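Local structure of designed helical repeat protein (Synthetic construct, 5CWF) at residues Glu94-Val98 with Ala141-Leu145. The protein is a de novo designed helical repeat protein of no assigned biological function, made in a computational exploration of the possible repeat protein architectures. Residues are numbered along the deposited sequence; the frame is centred on the assembly and turned at random.
Sequences EMAKV and AKKML
Segments 94-98 and 141-145 run nearly parallel, their axes 9.1 Å apart at closest approach and crossing at 20°, and where V98 faces L145 the two CA atoms come within 4.8 Å. V98 fits against the backbone of the other helix: its CG2, anti to the carbonyl carbon, lies 3.5 Å from the carbonyl O of A141 and also packs on CA and CB of L145. CG of L145 is anti to the backbone N (chi1 177°), which carries CD1 across to the main chain of K97, 3.8 Å from the carbonyl O, while CD2 meets CE of K97 at 3.8 Å. Such near-parallel packing of helices that are not neighbours in sequence builds up the layered array of this designed helical repeat protein, here between helices 93-111 and 138-156. Helix 115-134, which comes between them in sequence, packs against both: its L132 touches M95, V98 and M144. One turn earlier, CB of E94 meets CB of A141 at 4.1 Å. The chain of E94 then bends at chi2 and crosses L145 at about a right angle, bringing OE1 to 4.0 Å from CD2. Its other oxygen, OE2, takes a salt bridge from NZ of K97 at 2.6 Å, on the syn side and 20° out of the carboxylate plane. Cut back to an alanine, E94 would keep its CB against A141 but would probably leave the K97 ammonium without this mate and the bent lysine chain freer to swing away from CD2 of L145. At the outer edge, the aliphatic CG of K142 comes near OE1 of E94.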
# COMPACT_ATOMS: atom_id res chain seq x y z
N GLU A 94 6.17 8.45 -13.36
CA GLU A 94 7.15 7.73 -12.55
C GLU A 94 6.63 7.40 -11.14
O GLU A 94 6.81 6.30 -10.66
CB GLU A 94 8.45 8.54 -12.47
CG GLU A 94 9.13 8.66 -13.83
CD GLU A 94 9.32 7.32 -14.52
OE1 GLU A 94 9.89 6.39 -13.90
OE2 GLU A 94 8.84 7.18 -15.66
N MET A 95 5.96 8.35 -10.49
CA MET A 95 5.38 8.09 -9.17
C MET A 95 4.34 7.00 -9.23
O MET A 95 4.27 6.17 -8.33
CB MET A 95 4.77 9.37 -8.59
CG MET A 95 5.82 10.34 -8.10
SD MET A 95 6.63 9.82 -6.57
CE MET A 95 5.33 10.10 -5.37
N ALA A 96 3.53 7.00 -10.28
CA ALA A 96 2.50 5.98 -10.41
C ALA A 96 3.13 4.60 -10.59
O ALA A 96 2.62 3.63 -10.06
CB ALA A 96 1.56 6.27 -11.57
N LYS A 97 4.25 4.53 -11.30
CA LYS A 97 4.92 3.24 -11.48
C LYS A 97 5.43 2.70 -10.15
O LYS A 97 5.32 1.50 -9.89
CB LYS A 97 6.07 3.36 -12.47
CG LYS A 97 5.58 3.48 -13.92
CD LYS A 97 6.69 3.33 -14.94
CE LYS A 97 7.76 4.38 -14.82
NZ LYS A 97 8.35 4.68 -16.17
N VAL A 98 6.00 3.56 -9.33
CA VAL A 98 6.47 3.14 -8.02
C VAL A 98 5.31 2.60 -7.20
O VAL A 98 5.38 1.53 -6.62
CB VAL A 98 7.12 4.31 -7.24
CG1 VAL A 98 7.39 3.94 -5.78
CG2 VAL A 98 8.39 4.79 -7.94
N ALA A 141 12.50 9.37 -7.68
CA ALA A 141 11.46 8.43 -8.08
C ALA A 141 12.04 7.25 -8.87
O ALA A 141 11.57 6.12 -8.75
CB ALA A 141 10.39 9.14 -8.91
N LYS A 142 13.04 7.52 -9.70
CA LYS A 142 13.67 6.44 -10.46
C LYS A 142 14.39 5.46 -9.53
O LYS A 142 14.30 4.25 -9.70
CB LYS A 142 14.64 7.00 -11.49
CG LYS A 142 13.95 7.61 -12.71
CD LYS A 142 14.99 8.21 -13.65
CE LYS A 142 14.38 8.63 -14.98
NZ LYS A 142 15.40 9.25 -15.87
N LYS A 143 15.09 6.00 -8.54
CA LYS A 143 15.75 5.17 -7.54
C LYS A 143 14.74 4.34 -6.76
O LYS A 143 14.94 3.15 -6.50
CB LYS A 143 16.52 6.07 -6.57
CG LYS A 143 17.62 6.88 -7.20
CD LYS A 143 18.16 7.89 -6.21
CE LYS A 143 19.40 8.60 -6.73
NZ LYS A 143 19.89 9.61 -5.76
N MET A 144 13.64 4.97 -6.37
CA MET A 144 12.66 4.25 -5.55
C MET A 144 11.90 3.22 -6.39
O MET A 144 11.41 2.22 -5.86
CB MET A 144 11.71 5.24 -4.87
CG MET A 144 12.42 6.14 -3.83
SD MET A 144 13.13 5.14 -2.50
CE MET A 144 14.84 5.02 -3.04
N LEU A 145 11.84 3.43 -7.71
CA LEU A 145 11.18 2.45 -8.58
C LEU A 145 11.94 1.13 -8.58
O LEU A 145 11.35 0.05 -8.54
CB LEU A 145 11.03 3.00 -10.02
CG LEU A 145 10.40 2.03 -11.03
CD1 LEU A 145 9.07 1.48 -10.52
CD2 LEU A 145 10.20 2.68 -12.43